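CT296 (Chlamydia trachomatis, PDB 3QH6) is of unknown function but resembles Fe(II) 2-oxoglutarate-dependent enzymes in structure, so an iron-dependent role is possible though not established. Local coordinates at residues 13-16 with 20-23; 124-127 with 132-135. All blocks are in the same frame, centred on the assembly; numbering follows the deposited sequence.

Interaction 1 of 2, residues 13-16 with 20-23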
loop_
_atom_site.group_PDB
_atom_site.type_symbol
_atom_site.label_atom_id
_atom_site.label_comp_id
_atom_site.label_asym_id
_atom_site.label_seq_id
_atom_site.Cartn_x
_atom_site.Cartn_y
_atom_site.Cartn_z
ATOM N N ARG A 13 -15.378 1.813 -10.172
ATOM C CA ARG A 13 -16.054 0.733 -10.880
ATOM C C ARG A 13 -15.123 -0.417 -11.106
ATOM O O ARG A 13 -15.540 -1.553 -11.007
ATOM C CB ARG A 13 -16.602 1.232 -12.229
ATOM C CG ARG A 13 -17.752 2.192 -12.039
ATOM C CD ARG A 13 -18.250 2.798 -13.364
ATOM N NE ARG A 13 -19.582 3.356 -13.164
ATOM C CZ ARG A 13 -20.202 4.173 -14.005
ATOM N NH1 ARG A 13 -19.600 4.573 -15.121
ATOM N NH2 ARG A 13 -21.424 4.602 -13.718
ATOM N N TYR A 14 -13.853 -0.135 -11.389
ATOM C CA TYR A 14 -12.889 -1.219 -11.590
ATOM C C TYR A 14 -12.732 -2.003 -10.270
ATOM O O TYR A 14 -12.750 -3.234 -10.263
ATOM C CB TYR A 14 -11.531 -0.668 -12.056
ATOM C CG TYR A 14 -10.594 -1.752 -12.562
ATOM C CD1 TYR A 14 -10.601 -2.124 -13.899
ATOM C CD2 TYR A 14 -9.740 -2.436 -11.693
ATOM C CE1 TYR A 14 -9.771 -3.107 -14.371
ATOM C CE2 TYR A 14 -8.897 -3.446 -12.167
ATOM C CZ TYR A 14 -8.922 -3.767 -13.510
ATOM O OH TYR A 14 -8.109 -4.761 -14.012
ATOM N N PHE A 15 -12.602 -1.277 -9.158
ATOM C CA PHE A 15 -12.414 -1.924 -7.850
ATOM C C PHE A 15 -13.665 -2.745 -7.472
ATOM O O PHE A 15 -13.583 -3.876 -6.920
ATOM C CB PHE A 15 -12.102 -0.856 -6.807
ATOM C CG PHE A 15 -11.903 -1.418 -5.431
ATOM C CD1 PHE A 15 -12.940 -1.447 -4.541
ATOM C CD2 PHE A 15 -10.682 -1.952 -5.061
ATOM C CE1 PHE A 15 -12.754 -1.992 -3.261
ATOM C CE2 PHE A 15 -10.491 -2.501 -3.788
ATOM C CZ PHE A 15 -11.526 -2.528 -2.905
ATOM N N GLN A 16 -14.838 -2.197 -7.786
ATOM C CA GLN A 16 -16.100 -2.907 -7.529
ATOM C C GLN A 16 -16.203 -4.198 -8.332
ATOM O O GLN A 16 -16.703 -5.230 -7.858
ATOM C CB GLN A 16 -17.267 -1.977 -7.842
ATOM C CG GLN A 16 -17.432 -0.920 -6.739
ATOM C CD GLN A 16 -18.115 0.366 -7.205
ATOM O OE1 GLN A 16 -18.062 1.383 -6.515
ATOM N NE2 GLN A 16 -18.775 0.315 -8.348
ATOM N N HIS A 20 -9.879 -5.227 -6.685
ATOM C CA HIS A 20 -8.587 -4.636 -6.493
ATOM C C HIS A 20 -8.467 -3.574 -7.575
ATOM O O HIS A 20 -9.227 -3.590 -8.557
ATOM C CB HIS A 20 -7.440 -5.658 -6.661
ATOM C CG HIS A 20 -7.319 -6.212 -8.055
ATOM N ND1 HIS A 20 -7.801 -7.459 -8.407
ATOM C CD2 HIS A 20 -6.783 -5.685 -9.184
ATOM C CE1 HIS A 20 -7.575 -7.666 -9.699
ATOM N NE2 HIS A 20 -6.951 -6.611 -10.188
ATOM N N ILE A 21 -7.514 -2.698 -7.393
ATOM C CA ILE A 21 -7.138 -1.767 -8.476
ATOM C C ILE A 21 -5.691 -1.368 -8.281
ATOM O O ILE A 21 -5.249 -1.049 -7.160
ATOM C CB ILE A 21 -8.076 -0.528 -8.505
ATOM C CG1 ILE A 21 -7.670 0.426 -9.621
ATOM C CG2 ILE A 21 -8.083 0.220 -7.157
ATOM C CD1 ILE A 21 -8.736 1.526 -9.936
ATOM N N LEU A 22 -4.941 -1.372 -9.377
ATOM C CA LEU A 22 -3.518 -1.042 -9.364
ATOM C C LEU A 22 -3.291 0.353 -9.910
ATOM O O LEU A 22 -3.785 0.656 -10.996
ATOM C CB LEU A 22 -2.796 -2.054 -10.296
ATOM C CG LEU A 22 -1.300 -1.779 -10.523
ATOM C CD1 LEU A 22 -0.537 -1.791 -9.212
ATOM C CD2 LEU A 22 -0.680 -2.802 -11.488
ATOM N N PHE A 23 -2.535 1.192 -9.191
ATOM C CA PHE A 23 -2.230 2.569 -9.648
ATOM C C PHE A 23 -0.750 2.771 -9.842
ATOM O O PHE A 23 0.040 2.523 -8.926
ATOM C CB PHE A 23 -2.675 3.620 -8.594
ATOM C CG PHE A 23 -4.159 3.835 -8.530
ATOM C CD1 PHE A 23 -4.923 3.250 -7.547
ATOM C CD2 PHE A 23 -4.785 4.649 -9.448
ATOM C CE1 PHE A 23 -6.291 3.445 -7.498
ATOM C CE2 PHE A 23 -6.145 4.836 -9.388
ATOM C CZ PHE A 23 -6.886 4.254 -8.422
HETATM O O HOH W 1 -5.783 -5.479 -12.710
#
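Phe15, on the helix 9-18, and His20, at the start of strand 20-23, bring their CA atoms to 4.9 Å where the chain turns back from helix to strand, and no direct hydrogen bond spans the two segments. Tyr14 and Phe15, consecutive on the helix, take Ile21 between them, Tyr14 on one branch and Phe15 on the other. The Tyr14 ring runs out beside the strand because CG lies anti to the backbone N (chi1 -168°). Its CD2 edge meets the carbonyl of His20, with CD2 to O at 3.4 Å and the oxygen near the ring plane, an approach that turns polarised ring C-H bonds toward it. CD2 also lies 4.1 Å from Ile21 CB, while the end of the isoleucine, CD1, reaches back to Tyr14 CB. The other branch of Ile21, CG2, sits 4.0 Å from CD2 of Phe15. The Phe15 ring continues past the isoleucine onto the strand backbone, its CD2 3.7 Å from His20 CA, and the Phe15 side chain also touches Leu84 and Thr85 of helix 77-85. Farther out, a water joins the two polar side chains: it is 2.8 Å from Tyr14 OH and 3.0 Å from His20 NE2, and it lies in the imidazole plane. The His20 side chain also touches Phe128 of strand 125-128. The contact thus grades from a hydrocarbon interior around Ile21 and Phe15 to a water-bridged outer part at Tyr14 and the imidazole. Buried N and O of His20 find no hydrogen-bond partner in the model, so the tyrosine edge probably gives the carbonyl a weak electrostatic substitute, while the single water links phenol and imidazole and probably restrains how the imidazole is turned.

Interaction 2 of 2, residues 124-127 with 132-135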
loop_
_atom_site.group_PDB
_atom_site.type_symbol
_atom_site.label_atom_id
_atom_site.label_comp_id
_atom_site.label_asym_id
_atom_site.label_seq_id
_atom_site.Cartn_x
_atom_site.Cartn_y
_atom_site.Cartn_z
ATOM N N TRP A 124 4.322 2.465 -7.155
ATOM C CA TRP A 124 3.075 1.804 -7.616
ATOM C C TRP A 124 2.366 1.199 -6.401
ATOM O O TRP A 124 3.024 0.691 -5.502
ATOM C CB TRP A 124 3.361 0.684 -8.625
ATOM C CG TRP A 124 3.760 1.125 -10.039
ATOM C CD1 TRP A 124 4.783 1.968 -10.391
ATOM C CD2 TRP A 124 3.155 0.696 -11.266
ATOM N NE1 TRP A 124 4.843 2.097 -11.765
ATOM C CE2 TRP A 124 3.855 1.326 -12.324
ATOM C CE3 TRP A 124 2.086 -0.155 -11.575
ATOM C CZ2 TRP A 124 3.513 1.129 -13.672
ATOM C CZ3 TRP A 124 1.746 -0.349 -12.916
ATOM C CH2 TRP A 124 2.458 0.299 -13.947
ATOM N N GLY A 125 1.045 1.280 -6.336
ATOM C CA GLY A 125 0.341 0.641 -5.228
ATOM C C GLY A 125 -0.910 -0.090 -5.684
ATOM O O GLY A 125 -1.553 0.300 -6.642
ATOM N N LEU A 126 -1.246 -1.167 -4.985
ATOM C CA LEU A 126 -2.407 -1.989 -5.302
ATOM C C LEU A 126 -3.361 -1.958 -4.119
ATOM O O LEU A 126 -2.950 -2.324 -3.013
ATOM C CB LEU A 126 -1.949 -3.450 -5.592
ATOM C CG LEU A 126 -3.023 -4.531 -5.846
ATOM C CD1 LEU A 126 -3.775 -4.266 -7.159
ATOM C CD2 LEU A 126 -2.419 -5.932 -5.877
ATOM N N PHE A 127 -4.596 -1.478 -4.308
ATOM C CA PHE A 127 -5.610 -1.607 -3.265
ATOM C C PHE A 127 -6.309 -2.941 -3.514
ATOM O O PHE A 127 -6.650 -3.236 -4.651
ATOM C CB PHE A 127 -6.691 -0.551 -3.354
ATOM C CG PHE A 127 -6.214 0.860 -3.038
ATOM C CD1 PHE A 127 -5.565 1.612 -4.015
ATOM C CD2 PHE A 127 -6.472 1.428 -1.788
ATOM C CE1 PHE A 127 -5.164 2.936 -3.761
ATOM C CE2 PHE A 127 -6.064 2.759 -1.508
ATOM C CZ PHE A 127 -5.405 3.500 -2.481
ATOM N N TYR A 132 -4.025 -11.716 -1.513
ATOM C CA TYR A 132 -3.292 -10.981 -2.535
ATOM C C TYR A 132 -3.624 -11.560 -3.911
ATOM O O TYR A 132 -3.562 -12.788 -4.101
ATOM C CB TYR A 132 -1.780 -11.058 -2.267
ATOM C CG TYR A 132 -0.979 -10.141 -3.154
ATOM C CD1 TYR A 132 -1.013 -8.764 -2.947
ATOM C CD2 TYR A 132 -0.175 -10.639 -4.178
ATOM C CE1 TYR A 132 -0.294 -7.917 -3.739
ATOM C CE2 TYR A 132 0.551 -9.785 -4.987
ATOM C CZ TYR A 132 0.480 -8.424 -4.757
ATOM O OH TYR A 132 1.187 -7.540 -5.523
ATOM N N PRO A 133 -3.986 -10.689 -4.875
ATOM C CA PRO A 133 -4.405 -11.182 -6.198
ATOM C C PRO A 133 -3.247 -11.597 -7.068
ATOM O O PRO A 133 -2.260 -10.863 -7.220
ATOM C CB PRO A 133 -5.126 -9.974 -6.810
ATOM C CG PRO A 133 -4.563 -8.828 -6.152
ATOM C CD PRO A 133 -4.243 -9.245 -4.741
ATOM N N GLN A 134 -3.391 -12.772 -7.669
ATOM C CA GLN A 134 -2.357 -13.334 -8.518
ATOM C C GLN A 134 -2.423 -12.729 -9.918
ATOM O O GLN A 134 -3.503 -12.399 -10.425
ATOM C CB GLN A 134 -2.493 -14.861 -8.562
ATOM C CG GLN A 134 -2.326 -15.525 -7.193
ATOM C CD GLN A 134 -0.980 -15.218 -6.546
ATOM O OE1 GLN A 134 -0.901 -14.520 -5.528
ATOM N NE2 GLN A 134 0.084 -15.742 -7.136
ATOM N N ASP A 135 -1.253 -12.564 -10.523
ATOM C CA ASP A 135 -1.143 -12.050 -11.882
ATOM C C ASP A 135 -1.704 -10.638 -12.027
ATOM O O ASP A 135 -2.326 -10.320 -13.039
ATOM C CB ASP A 135 -1.841 -12.992 -12.871
#
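Leu126 meets Tyr132 and Pro133 through a single methyl, CD2, although the nearest CA atoms, those of Leu126 and Tyr132, are 9.4 Å apart. The leucine spans much of that gap because its CG is anti to the backbone N (chi1 175°), which carries the branch out from the strand toward the loop. CD2 settles in the notch between the two loop residues. It lies 3.6 Å from CE1 of Tyr132, approaching the ring obliquely, and 3.6 Å from CG of Pro133, the leucine and proline meeting tip to tip. This is the tight part, hydrocarbon against hydrocarbon at its closest points, and it is small: 108 Å² summed over both sides. The Tyr132 hydroxyl hydrogen-bonds to the backbone O of Phe137 farther along the same loop, which helps hold the ring beside the methyl. Beyond Pro133, itself partly exposed, the segment becomes loose: Gln134 and Asp135 lead away into solvent, and the carboxylate of Asp135 is not modelled. On the buried side, Tyr132 packs edge-to-face with Phe128 and touches Leu114 of strand 111-116, while Leu126 touches Leu22 of strand 20-23. The loop therefore lies over one face of the antiparallel sheet, and Phe127, the next residue on the strand, packs against helix 77-85 on the opposite face.

In the fold
Interactions 1 and 2 follow one another along the chain, with centres 10 Å apart, and meet where strand 20-23, outermost in the antiparallel sheet, pairs with strand 125-128. Two probable backbone hydrogen bonds join them: Ile21 N to Phe127 O and Phe23 N to Gly125 O, each 2.9 Å. The side chain of His20, which carries the water bridge of interaction 1, also touches Leu126, the leucine of interaction 2, while Phe15 and Phe127 both pack on Leu84 of helix 77-85. Interaction 1 thus ties the N-terminal helix to the sheet edge, and interaction 2 lays a loop on the sheet. Neither includes a metal or ligand.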